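Local coordinates for enoyl-CoA hydratase carB homologue (Streptomyces cattleya, PDB 5O34), which probably acts as a crotonase-family lyase in the biosynthesis of the carbapenem antibiotic thienamycin, at residues Ala123-Asp126 and Asp127-Leu131; Met189-Ala193 and Ala194-Val198; Asp207-Pro210 and Ala211-Leu215; Leu230-Ala233 and Leu234-Ala237; Thr244-Ala247 and Val248-Arg252. All coordinates share one frame; numbering follows the deposited sequence.

Contact 1: Ala123-Asp126 and Asp127-Leu131; sequences AWID and DITDL
Trp124 and Ile128 lie one turn apart on helix 120-137 of this crotonase-like fold, side by side and pointing the same way. CG of Trp124 stands anti to its backbone N (chi1 171°), which leans the indole along the helix toward the next turn. There the pyrrole part of the ring meets Ile128. NE1 of Trp124 is 3.4 Å from CG1 of Ile128, and the approach to the ring is oblique. Met74 of helix 71-86 touches both side chains, and His274 packs edge-to-face with the Trp124 ring.

The backbone runs in regular i to i+4 bonds. Thr129 N bonds to Ile125 O at 2.8 Å.

The acidic side chains reach basic partners on other helices. Asp126 and Asp130 both form salt bridges with Arg267, and Asp126 also pairs with Lys271. Asp127 OD2 bridges to Arg71. The carboxylates of Asp126 and Asp130 share one arginine, which probably offsets their mutual repulsion.

Thr129 is buried and turns its hydroxyl back to the helix. Its OG1 sits beside the backbone N (chi1 -47°), which places it next to the carbonyl one turn back. Ile125 O therefore has two donors from one residue. Thr129 OG1 donates to Ile125 O at 2.7 Å, from above the carbonyl plane.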
loop_
_atom_site.group_PDB
_atom_site.type_symbol
_atom_site.label_atom_id
_atom_site.label_comp_id
_atom_site.label_asym_id
_atom_site.label_seq_id
_atom_site.Cartn_x
_atom_site.Cartn_y
_atom_site.Cartn_z
ATOM N N ALA A 123 18.150 3.070 24.811
ATOM C CA ALA A 123 19.383 2.835 24.068
ATOM C C ALA A 123 19.210 1.675 23.082
ATOM O O ALA A 123 19.859 1.678 22.035
ATOM C CB ALA A 123 20.522 2.566 25.029
ATOM N N TRP A 124 18.314 0.705 23.409
ATOM C CA TRP A 124 17.962 -0.430 22.541
ATOM C C TRP A 124 17.301 0.135 21.278
ATOM O O TRP A 124 17.803 -0.107 20.178
ATOM C CB TRP A 124 17.050 -1.461 23.269
ATOM C CG TRP A 124 16.456 -2.559 22.410
ATOM C CD1 TRP A 124 17.063 -3.216 21.376
ATOM C CD2 TRP A 124 15.173 -3.195 22.587
ATOM N NE1 TRP A 124 16.211 -4.160 20.845
ATOM C CE2 TRP A 124 15.044 -4.171 21.571
ATOM C CE3 TRP A 124 14.111 -3.021 23.498
ATOM C CZ2 TRP A 124 13.895 -4.978 21.443
ATOM C CZ3 TRP A 124 12.972 -3.813 23.366
ATOM C CH2 TRP A 124 12.873 -4.781 22.353
ATOM N N ILE A 125 16.263 0.981 21.460
ATOM C CA ILE A 125 15.501 1.664 20.410
ATOM C C ILE A 125 16.420 2.478 19.476
ATOM O O ILE A 125 16.316 2.327 18.258
ATOM C CB ILE A 125 14.329 2.502 21.018
ATOM C CG1 ILE A 125 13.290 1.615 21.767
ATOM C CG2 ILE A 125 13.650 3.421 19.996
ATOM C CD1 ILE A 125 12.634 0.373 20.977
ATOM N N ASP A 126 17.339 3.285 20.042
ATOM C CA ASP A 126 18.295 4.084 19.266
ATOM C C ASP A 126 19.180 3.233 18.353
ATOM O O ASP A 126 19.416 3.634 17.218
ATOM C CB ASP A 126 19.145 4.995 20.167
ATOM C CG ASP A 126 18.444 6.264 20.620
ATOM O OD1 ASP A 126 17.839 6.958 19.760
ATOM O OD2 ASP A 126 18.533 6.594 21.825
ATOM N N ASP A 127 19.634 2.053 18.819
ATOM C CA ASP A 127 20.462 1.150 18.000
ATOM C C ASP A 127 19.634 0.486 16.890
ATOM O O ASP A 127 20.094 0.409 15.747
ATOM C CB ASP A 127 21.201 0.107 18.866
ATOM C CG ASP A 127 22.264 0.700 19.779
ATOM O OD1 ASP A 127 22.903 1.706 19.378
ATOM O OD2 ASP A 127 22.481 0.143 20.880
ATOM N N ILE A 128 18.394 0.051 17.234
ATOM C CA ILE A 128 17.376 -0.549 16.356
ATOM C C ILE A 128 17.058 0.406 15.212
ATOM O O ILE A 128 17.129 0.023 14.038
ATOM C CB ILE A 128 16.104 -0.889 17.212
ATOM C CG1 ILE A 128 16.394 -2.060 18.142
ATOM C CG2 ILE A 128 14.866 -1.193 16.339
ATOM C CD1 ILE A 128 16.510 -3.382 17.421
ATOM N N THR A 129 16.732 1.676 15.572
ATOM C CA THR A 129 16.399 2.741 14.631
ATOM C C THR A 129 17.578 3.027 13.716
ATOM O O THR A 129 17.383 3.120 12.508
ATOM C CB THR A 129 15.879 4.008 15.363
ATOM O OG1 THR A 129 14.901 3.645 16.337
ATOM C CG2 THR A 129 15.278 5.034 14.407
ATOM N N ASP A 130 18.797 3.090 14.275
ATOM C CA ASP A 130 20.025 3.330 13.506
ATOM C C ASP A 130 20.310 2.181 12.543
ATOM O O ASP A 130 20.754 2.436 11.428
ATOM C CB ASP A 130 21.230 3.644 14.421
ATOM C CG ASP A 130 21.161 4.986 15.158
ATOM O OD1 ASP A 130 20.083 5.640 15.124
ATOM O OD2 ASP A 130 22.172 5.370 15.791
ATOM N N LEU A 131 19.974 0.935 12.940
ATOM C CA LEU A 131 20.120 -0.234 12.076
ATOM C C LEU A 131 19.086 -0.201 10.944
ATOM O O LEU A 131 19.480 -0.292 9.781
ATOM C CB LEU A 131 20.062 -1.563 12.865
ATOM C CG LEU A 131 20.036 -2.874 12.035
ATOM C CD1 LEU A 131 21.250 -3.004 11.137
ATOM C CD2 LEU A 131 19.909 -4.086 12.926
#

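Contact 2: Met189-Ala193 and Ala194-Val198; sequences MLEAA and AGRTV
Helix 184-194 closes here with Ala194 N bonded to Leu190 O at 2.9 Å and Gly195 N to Glu191 O at 2.9 Å, before helix 196-205 begins. These two helices of the crotonase-like fold are joined through a single glycine. Gly195 is the first residue to leave helical angles and is also the N-cap of the second helix. With phi at 94°, it takes a backbone shape that suits a residue without a side chain, because a beta carbon there would collide with Ala194 O.

Across the junction, Glu191 and Arg196 lie alongside each other and point the same way. The arginine chain is extended from CG to NE. OE1 of Glu191 rests against the methylenes of Arg196, 3.3 Å from CD of Arg196. The same oxygen reaches the edge of the guanidinium in its plane, with a salt bridge of 3.5 Å from Glu191 OE1 to Arg196 NH1. The carboxylate and guanidinium planes are 29° apart.

Arg196 is also engaged across a subunit interface. Its NH2 bonds to Asn256 OD1 of the second subunit, and its guanidinium makes a cation-pi contact with Phe259 of that subunit. Leu190 packs on Met199, Met202 and Leu203 of helix 196-205.

Glu191 probably offsets part of the charge of a buried arginine that also has partners on the second subunit.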
loop_
_atom_site.group_PDB
_atom_site.type_symbol
_atom_site.label_atom_id
_atom_site.label_comp_id
_atom_site.label_asym_id
_atom_site.label_seq_id
_atom_site.Cartn_x
_atom_site.Cartn_y
_atom_site.Cartn_z
ATOM N N MET A 189 6.552 -1.091 9.346
ATOM C CA MET A 189 7.274 -1.860 8.333
ATOM C C MET A 189 6.401 -2.849 7.555
ATOM O O MET A 189 6.605 -3.003 6.347
ATOM C CB MET A 189 8.499 -2.560 8.945
ATOM C CG MET A 189 9.741 -1.677 8.962
ATOM S SD MET A 189 11.172 -2.328 9.883
ATOM C CE MET A 189 10.758 -1.824 11.411
ATOM N N LEU A 190 5.435 -3.509 8.228
ATOM C CA LEU A 190 4.545 -4.470 7.568
ATOM C C LEU A 190 3.545 -3.768 6.645
ATOM O O LEU A 190 3.123 -4.332 5.628
ATOM C CB LEU A 190 3.787 -5.313 8.594
ATOM C CG LEU A 190 4.515 -6.436 9.321
ATOM C CD1 LEU A 190 3.585 -7.057 10.334
ATOM C CD2 LEU A 190 4.977 -7.516 8.356
ATOM N N GLU A 191 3.161 -2.539 7.018
ATOM C CA GLU A 191 2.245 -1.707 6.244
ATOM C C GLU A 191 2.925 -1.335 4.928
ATOM O O GLU A 191 2.340 -1.544 3.867
ATOM C CB GLU A 191 1.848 -0.463 7.043
ATOM C CG GLU A 191 0.839 0.419 6.328
ATOM C CD GLU A 191 -0.121 1.178 7.224
ATOM O OE1 GLU A 191 -1.220 1.520 6.736
ATOM O OE2 GLU A 191 0.215 1.430 8.405
ATOM N N ALA A 192 4.181 -0.867 5.004
ATOM C CA ALA A 192 4.996 -0.469 3.854
ATOM C C ALA A 192 5.250 -1.594 2.851
ATOM O O ALA A 192 5.144 -1.359 1.648
ATOM C CB ALA A 192 6.304 0.137 4.328
ATOM N N ALA A 193 5.493 -2.821 3.333
ATOM C CA ALA A 193 5.792 -3.979 2.484
ATOM C C ALA A 193 4.586 -4.765 1.973
ATOM O O ALA A 193 4.556 -5.151 0.796
ATOM C CB ALA A 193 6.738 -4.918 3.211
ATOM N N ALA A 194 3.609 -5.024 2.847
ATOM C CA ALA A 194 2.467 -5.860 2.501
ATOM C C ALA A 194 1.107 -5.182 2.532
ATOM O O ALA A 194 0.114 -5.808 2.151
ATOM C CB ALA A 194 2.447 -7.083 3.402
ATOM N N GLY A 195 1.051 -3.945 3.001
ATOM C CA GLY A 195 -0.207 -3.235 3.129
ATOM C C GLY A 195 -0.819 -3.381 4.512
ATOM O O GLY A 195 -0.560 -4.349 5.231
ATOM N N ARG A 196 -1.661 -2.405 4.861
ATOM C CA ARG A 196 -2.382 -2.226 6.111
ATOM C C ARG A 196 -3.138 -3.482 6.597
ATOM O O ARG A 196 -3.006 -3.849 7.761
ATOM C CB ARG A 196 -3.319 -1.014 5.948
ATOM C CG ARG A 196 -3.949 -0.521 7.212
ATOM C CD ARG A 196 -4.475 0.895 7.038
ATOM N NE ARG A 196 -5.253 1.314 8.201
ATOM C CZ ARG A 196 -4.740 1.820 9.318
ATOM N NH1 ARG A 196 -3.428 1.991 9.439
ATOM N NH2 ARG A 196 -5.532 2.158 10.321
ATOM N N THR A 197 -3.925 -4.117 5.717
ATOM C CA THR A 197 -4.735 -5.309 5.992
ATOM C C THR A 197 -3.866 -6.479 6.489
ATOM O O THR A 197 -4.168 -7.052 7.543
ATOM C CB THR A 197 -5.556 -5.660 4.737
ATOM O OG1 THR A 197 -6.357 -4.538 4.408
ATOM C CG2 THR A 197 -6.448 -6.871 4.920
ATOM N N VAL A 198 -2.786 -6.815 5.740
ATOM C CA VAL A 198 -1.857 -7.885 6.104
ATOM C C VAL A 198 -1.153 -7.532 7.409
ATOM O O VAL A 198 -1.088 -8.373 8.303
ATOM C CB VAL A 198 -0.891 -8.275 4.954
ATOM C CG1 VAL A 198 0.177 -9.262 5.430
ATOM C CG2 VAL A 198 -1.677 -8.878 3.789
#

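Contact 3: Asp207-Pro210 and Ala211-Leu215; sequences DEWP and AERAL
Ala211 opens helix 211-217 directly after Pro210, which holds the N-cap position.

Arg213 carries the main contact. Its chain bends at chi2 and chi3 and folds back over the indole of Trp209. CG of Arg213 is 3.4 Å from CD1 of Trp209, and NE lies over the same ring face toward the rim. The guanidinium makes a cation-pi contact, with CZ of Arg213 4.3 Å from the centroid of the six-membered ring of Trp209. It stands steeply on the ring, the two planes 76° apart. CD of Pro210 lies over one face of the guanidinium, toward its rim.

In this crotonase-like fold the short, weakly bonded strand 209-210 runs antiparallel to strand 171-173 and leads into helix 211-217. Trp209 NE1 is held by Asp217 OD2 farther along that helix, which helps fix the rotation of the indole under the arginine.

Ala214 returns to the N-cap. Its N bonds to Pro210 O at 2.8 Å, and CB of Ala214 lies 4.5 Å from CB of Trp209. Leu215 packs on Arg201 of the third subunit.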
loop_
_atom_site.group_PDB
_atom_site.type_symbol
_atom_site.label_atom_id
_atom_site.label_comp_id
_atom_site.label_asym_id
_atom_site.label_seq_id
_atom_site.Cartn_x
_atom_site.Cartn_y
_atom_site.Cartn_z
ATOM N N ASP A 207 -0.351 -15.065 14.089
ATOM C CA ASP A 207 -0.241 -16.272 13.279
ATOM C C ASP A 207 1.007 -16.217 12.424
ATOM O O ASP A 207 1.524 -15.135 12.123
ATOM C CB ASP A 207 -1.469 -16.422 12.358
ATOM C CG ASP A 207 -2.764 -16.863 13.029
ATOM O OD1 ASP A 207 -2.766 -17.045 14.281
ATOM O OD2 ASP A 207 -3.778 -17.033 12.307
ATOM N N GLU A 208 1.475 -17.396 12.018
ATOM C CA GLU A 208 2.648 -17.555 11.177
ATOM C C GLU A 208 2.225 -17.465 9.728
ATOM O O GLU A 208 1.131 -17.897 9.366
ATOM C CB GLU A 208 3.358 -18.888 11.465
ATOM C CG GLU A 208 3.789 -19.042 12.921
ATOM C CD GLU A 208 4.534 -20.314 13.308
ATOM O OE1 GLU A 208 4.606 -21.250 12.479
ATOM O OE2 GLU A 208 5.029 -20.384 14.456
ATOM N N TRP A 209 3.080 -16.871 8.911
ATOM C CA TRP A 209 2.847 -16.710 7.499
ATOM C C TRP A 209 3.754 -17.655 6.736
ATOM O O TRP A 209 4.927 -17.330 6.533
ATOM C CB TRP A 209 3.056 -15.248 7.076
ATOM C CG TRP A 209 1.788 -14.522 6.754
ATOM C CD1 TRP A 209 1.400 -14.070 5.534
ATOM C CD2 TRP A 209 0.744 -14.160 7.668
ATOM N NE1 TRP A 209 0.164 -13.482 5.618
ATOM C CE2 TRP A 209 -0.253 -13.498 6.922
ATOM C CE3 TRP A 209 0.559 -14.315 9.053
ATOM C CZ2 TRP A 209 -1.418 -12.992 7.508
ATOM C CZ3 TRP A 209 -0.603 -13.823 9.631
ATOM C CH2 TRP A 209 -1.571 -13.162 8.862
ATOM N N PRO A 210 3.232 -18.832 6.310
ATOM C CA PRO A 210 4.054 -19.739 5.485
ATOM C C PRO A 210 4.461 -19.076 4.171
ATOM O O PRO A 210 3.840 -18.094 3.743
ATOM C CB PRO A 210 3.161 -20.972 5.261
ATOM C CG PRO A 210 1.805 -20.581 5.681
ATOM C CD PRO A 210 1.855 -19.341 6.510
ATOM N N ALA A 211 5.548 -19.595 3.568
ATOM C CA ALA A 211 6.209 -19.047 2.376
ATOM C C ALA A 211 5.285 -18.637 1.222
ATOM O O ALA A 211 5.454 -17.527 0.697
ATOM C CB ALA A 211 7.274 -20.010 1.876
ATOM N N GLU A 212 4.309 -19.499 0.852
ATOM C CA GLU A 212 3.353 -19.311 -0.270
ATOM C C GLU A 212 2.377 -18.162 -0.035
ATOM O O GLU A 212 2.177 -17.325 -0.921
ATOM C CB GLU A 212 2.626 -20.638 -0.604
ATOM C CG GLU A 212 3.525 -21.703 -1.236
ATOM C CD GLU A 212 4.461 -21.251 -2.350
ATOM O OE1 GLU A 212 3.978 -20.635 -3.331
ATOM O OE2 GLU A 212 5.681 -21.521 -2.244
ATOM N N ARG A 213 1.866 -18.078 1.201
ATOM C CA ARG A 213 1.019 -17.010 1.720
ATOM C C ARG A 213 1.830 -15.683 1.822
ATOM O O ARG A 213 1.326 -14.628 1.403
ATOM C CB ARG A 213 0.484 -17.417 3.092
ATOM C CG ARG A 213 -0.364 -16.345 3.736
ATOM C CD ARG A 213 -1.580 -16.889 4.395
ATOM N NE ARG A 213 -1.573 -16.539 5.813
ATOM C CZ ARG A 213 -1.837 -17.403 6.791
ATOM N NH1 ARG A 213 -2.145 -18.668 6.513
ATOM N NH2 ARG A 213 -1.802 -17.006 8.059
ATOM N N ALA A 214 3.082 -15.738 2.371
ATOM C CA ALA A 214 3.967 -14.560 2.480
ATOM C C ALA A 214 4.284 -13.929 1.133
ATOM O O ALA A 214 4.315 -12.699 1.018
ATOM C CB ALA A 214 5.251 -14.913 3.210
ATOM N N LEU A 215 4.413 -14.773 0.103
ATOM C CA LEU A 215 4.661 -14.353 -1.270
ATOM C C LEU A 215 3.447 -13.638 -1.873
ATOM O O LEU A 215 3.611 -12.578 -2.497
ATOM C CB LEU A 215 5.090 -15.554 -2.141
ATOM C CG LEU A 215 5.244 -15.312 -3.655
ATOM C CD1 LEU A 215 6.399 -14.355 -3.973
ATOM C CD2 LEU A 215 5.402 -16.617 -4.386
#

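Contact 4: Leu230-Ala233 and Leu234-Ala237; sequences LDRA and LELA
Arg232 meets Glu235 and Leu236 on helix 229-242, the first through charge and the second through packing.

The ion pair is long. NH1 of Arg232 stands 3.9 Å from OE1 of Glu235. The carboxyl carbon of Glu235 lies at the edge of the guanidinium, in its plane, but the two flat groups are turned 87° apart. The attraction is therefore probably modest and not a coplanar, two-pronged pairing. The stronger partner of Arg232 is Glu222, which forms a salt bridge with NE. Glu235 OE1 has a second, weak and long ion pair with Arg228.

Leu236 packs on the flat face of the charged group. Its CB sits over the centre of the Arg232 guanidinium, 4.1 Å above the plane. The bend of the arginine at chi2 (43°) brings the flat group across this side chain.

The apolar contact is between Leu230 and Leu234. They are one turn apart and meet at an angle. CG of Leu230 is 3.9 Å from CD1 of Leu234.

Backbone bonds keep the spacing regular. Leu234 N reaches Leu230 O at 2.9 Å, and Leu236 N reaches Arg232 O at 2.8 Å. The bonds of Glu235 N to Asp231 O and Ala237 N to Ala233 O continue the i to i+4 pattern.

The helix lies against the six-stranded sheet. Ala233 packs on Val94 and Leu165, and Ala237 on Val94 and Ile143. Leu236 touches Tyr163 and Ile143 as well as Thr205 of the third subunit. Strands 92-96, 142-146 and 163-167 thus lie under its buried side.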
loop_
_atom_site.group_PDB
_atom_site.type_symbol
_atom_site.label_atom_id
_atom_site.label_comp_id
_atom_site.label_asym_id
_atom_site.label_seq_id
_atom_site.Cartn_x
_atom_site.Cartn_y
_atom_site.Cartn_z
ATOM N N LEU A 230 20.407 -20.118 -1.556
ATOM C CA LEU A 230 21.613 -19.300 -1.710
ATOM C C LEU A 230 22.009 -19.139 -3.187
ATOM O O LEU A 230 22.410 -18.046 -3.577
ATOM C CB LEU A 230 22.760 -19.818 -0.836
ATOM C CG LEU A 230 23.993 -18.921 -0.639
ATOM C CD1 LEU A 230 23.649 -17.648 0.135
ATOM C CD2 LEU A 230 25.063 -19.663 0.121
ATOM N N ASP A 231 21.800 -20.181 -4.012
ATOM C CA ASP A 231 22.056 -20.159 -5.461
ATOM C C ASP A 231 21.268 -19.068 -6.159
ATOM O O ASP A 231 21.823 -18.320 -6.971
ATOM C CB ASP A 231 21.704 -21.518 -6.087
ATOM C CG ASP A 231 22.671 -22.597 -5.694
ATOM O OD1 ASP A 231 23.797 -22.258 -5.306
ATOM O OD2 ASP A 231 22.327 -23.787 -5.845
ATOM N N ARG A 232 19.966 -18.996 -5.850
ATOM C CA ARG A 232 19.065 -17.992 -6.401
ATOM C C ARG A 232 19.465 -16.603 -5.870
ATOM O O ARG A 232 19.565 -15.663 -6.659
ATOM C CB ARG A 232 17.601 -18.373 -6.093
ATOM C CG ARG A 232 16.523 -17.507 -6.748
ATOM C CD ARG A 232 16.755 -17.144 -8.203
ATOM N NE ARG A 232 15.975 -15.957 -8.552
ATOM C CZ ARG A 232 16.280 -15.106 -9.526
ATOM N NH1 ARG A 232 17.368 -15.292 -10.266
ATOM N NH2 ARG A 232 15.504 -14.058 -9.763
ATOM N N ALA A 233 19.801 -16.510 -4.567
ATOM C CA ALA A 233 20.249 -15.261 -3.935
ATOM C C ALA A 233 21.470 -14.673 -4.647
ATOM O O ALA A 233 21.453 -13.497 -5.021
ATOM C CB ALA A 233 20.549 -15.492 -2.461
ATOM N N LEU A 234 22.482 -15.517 -4.922
ATOM C CA LEU A 234 23.716 -15.108 -5.598
ATOM C C LEU A 234 23.524 -14.879 -7.087
ATOM O O LEU A 234 24.166 -13.988 -7.642
ATOM C CB LEU A 234 24.866 -16.078 -5.305
ATOM C CG LEU A 234 25.086 -16.402 -3.816
ATOM C CD1 LEU A 234 26.065 -17.510 -3.639
ATOM C CD2 LEU A 234 25.447 -15.166 -2.995
ATOM N N GLU A 235 22.602 -15.628 -7.727
ATOM C CA GLU A 235 22.272 -15.424 -9.147
ATOM C C GLU A 235 21.618 -14.044 -9.300
ATOM O O GLU A 235 22.007 -13.284 -10.187
ATOM C CB GLU A 235 21.340 -16.530 -9.681
ATOM C CG GLU A 235 20.956 -16.347 -11.143
ATOM C CD GLU A 235 20.028 -17.374 -11.765
ATOM O OE1 GLU A 235 19.608 -18.328 -11.066
ATOM O OE2 GLU A 235 19.724 -17.219 -12.971
ATOM N N LEU A 236 20.662 -13.712 -8.407
ATOM C CA LEU A 236 20.003 -12.406 -8.419
ATOM C C LEU A 236 20.991 -11.287 -8.066
ATOM O O LEU A 236 20.974 -10.241 -8.722
ATOM C CB LEU A 236 18.751 -12.374 -7.514
ATOM C CG LEU A 236 18.022 -11.020 -7.372
ATOM C CD1 LEU A 236 17.468 -10.516 -8.709
ATOM C CD2 LEU A 236 16.934 -11.116 -6.353
ATOM N N ALA A 237 21.871 -11.525 -7.071
ATOM C CA ALA A 237 22.917 -10.565 -6.676
ATOM C C ALA A 237 23.839 -10.250 -7.860
ATOM O O ALA A 237 24.185 -9.088 -8.072
ATOM C CB ALA A 237 23.719 -11.111 -5.514
#

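Contact 5: Thr244-Ala247 and Val248-Arg252; sequences TAEA and VQSTR
Ser250 and Thr251 turn their hydroxyls back to consecutive carbonyls, those of Glu246 and Ala247, on helix 245-249 and the turn that follows. In both residues the oxygen stands beside the backbone N and anti to the carbonyl carbon, chi1 being -61° in Ser250. This aims each hydroxyl toward the preceding turn.

The two bonds differ in direction. Ser250 OG donates to Glu246 O at 2.7 Å, tilted from the carbonyl plane. Ser250 N donates to the same oxygen, Glu246 O, at 2.9 Å, from the opposite face of that plane. One carbonyl is thus gripped twice by one residue. Thr251 OG1 instead meets Ala247 O almost head-on, at 2.8 Å and with a C=O...donor angle of 173°.

The extended Gln249 chain brings OE1 within 3.6 Å of CB of Ala245. Gln249 N bonds to Ala245 O at 2.8 Å. At the start of the helix, Thr244 is the N-cap, but its side chain makes no capping bond. Its carbonyl takes a weak bond from Val248 N.

The third subunit covers part of this turn. Phe177 of that subunit packs on Val248 and Thr251, and Ile181 of that subunit packs on Ala247. Thr251 OG1 also accepts a hydrogen bond from Cys183 N of that chain.

The two hydroxyls therefore satisfy carbonyls of the preceding turn. That of Thr251 both donates within its own chain and accepts across the trimer interface.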
loop_
_atom_site.group_PDB
_atom_site.type_symbol
_atom_site.label_atom_id
_atom_site.label_comp_id
_atom_site.label_asym_id
_atom_site.label_seq_id
_atom_site.Cartn_x
_atom_site.Cartn_y
_atom_site.Cartn_z
ATOM N N THR A 244 24.605 -0.934 -14.400
ATOM C CA THR A 244 25.429 0.263 -14.206
ATOM C C THR A 244 25.208 0.710 -12.758
ATOM O O THR A 244 24.071 0.994 -12.378
ATOM C CB THR A 244 25.002 1.366 -15.213
ATOM O OG1 THR A 244 25.063 0.846 -16.540
ATOM C CG2 THR A 244 25.855 2.633 -15.114
ATOM N N ALA A 245 26.260 0.670 -11.934
ATOM C CA ALA A 245 26.173 1.045 -10.523
ATOM C C ALA A 245 25.512 2.417 -10.292
ATOM O O ALA A 245 24.609 2.494 -9.460
ATOM C CB ALA A 245 27.546 0.989 -9.867
ATOM N N GLU A 246 25.896 3.462 -11.069
ATOM C CA GLU A 246 25.322 4.811 -10.960
ATOM C C GLU A 246 23.788 4.779 -11.055
ATOM O O GLU A 246 23.124 5.412 -10.234
ATOM C CB GLU A 246 25.899 5.765 -12.022
ATOM C CG GLU A 246 25.725 7.234 -11.648
ATOM C CD GLU A 246 25.835 8.279 -12.749
ATOM O OE1 GLU A 246 26.524 8.028 -13.766
ATOM O OE2 GLU A 246 25.270 9.382 -12.565
ATOM N N ALA A 247 23.240 4.006 -12.024
ATOM C CA ALA A 247 21.803 3.837 -12.260
ATOM C C ALA A 247 21.051 3.303 -11.025
ATOM O O ALA A 247 20.033 3.872 -10.633
ATOM C CB ALA A 247 21.583 2.903 -13.440
ATOM N N VAL A 248 21.571 2.229 -10.420
ATOM C CA VAL A 248 21.001 1.561 -9.253
ATOM C C VAL A 248 21.181 2.411 -7.982
ATOM O O VAL A 248 20.235 2.573 -7.208
ATOM C CB VAL A 248 21.604 0.126 -9.101
ATOM C CG1 VAL A 248 21.216 -0.511 -7.785
ATOM C CG2 VAL A 248 21.197 -0.784 -10.258
ATOM N N GLN A 249 22.395 2.950 -7.784
ATOM C CA GLN A 249 22.794 3.714 -6.602
ATOM C C GLN A 249 22.241 5.144 -6.551
ATOM O O GLN A 249 22.223 5.724 -5.469
ATOM C CB GLN A 249 24.317 3.687 -6.434
ATOM C CG GLN A 249 24.830 2.269 -6.109
ATOM C CD GLN A 249 26.327 2.060 -6.187
ATOM O OE1 GLN A 249 26.801 0.939 -6.391
ATOM N NE2 GLN A 249 27.111 3.103 -5.965
ATOM N N SER A 250 21.757 5.696 -7.680
ATOM C CA SER A 250 21.122 7.020 -7.706
ATOM C C SER A 250 19.600 6.858 -7.515
ATOM O O SER A 250 18.889 7.861 -7.424
ATOM C CB SER A 250 21.386 7.732 -9.031
ATOM O OG SER A 250 22.768 7.945 -9.269
ATOM N N THR A 251 19.104 5.600 -7.483
ATOM C CA THR A 251 17.680 5.258 -7.355
ATOM C C THR A 251 17.328 4.738 -5.954
ATOM O O THR A 251 16.434 5.288 -5.314
ATOM C CB THR A 251 17.255 4.282 -8.483
ATOM O OG1 THR A 251 17.526 4.872 -9.757
ATOM C CG2 THR A 251 15.780 3.915 -8.417
ATOM N N ARG A 252 18.020 3.672 -5.503
ATOM C CA ARG A 252 17.819 2.990 -4.221
ATOM C C ARG A 252 17.648 3.954 -3.019
ATOM O O ARG A 252 16.642 3.824 -2.310
ATOM C CB ARG A 252 18.943 1.963 -3.976
ATOM C CG ARG A 252 18.541 0.768 -3.118
ATOM C CD ARG A 252 18.989 0.932 -1.689
ATOM N NE ARG A 252 18.546 -0.183 -0.858
ATOM C CZ ARG A 252 18.685 -0.243 0.461
ATOM N NH1 ARG A 252 19.269 0.749 1.122
ATOM N NH2 ARG A 252 18.243 -1.297 1.131
#

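How the contacts relate
The five contacts follow one another along the chain, and all belong to the crotonase-like fold. Contacts 2 and 3 alone touch, through CG1 of Val198 and NE1 of Trp209 at 4.2 Å, and their centres are 14 Å apart. Contacts 4 and 5 sit on successive helices, with centres 19 Å apart. Contact 1 lies on the opposite side of the chain centre from contacts 3 and 4, about 28 and 30 Å away between centres. Its nearest atoms come within about 6 Å of contact 2. Contacts 2 to 5 all meet other subunits of the trimer, whereas contact 1 meets none.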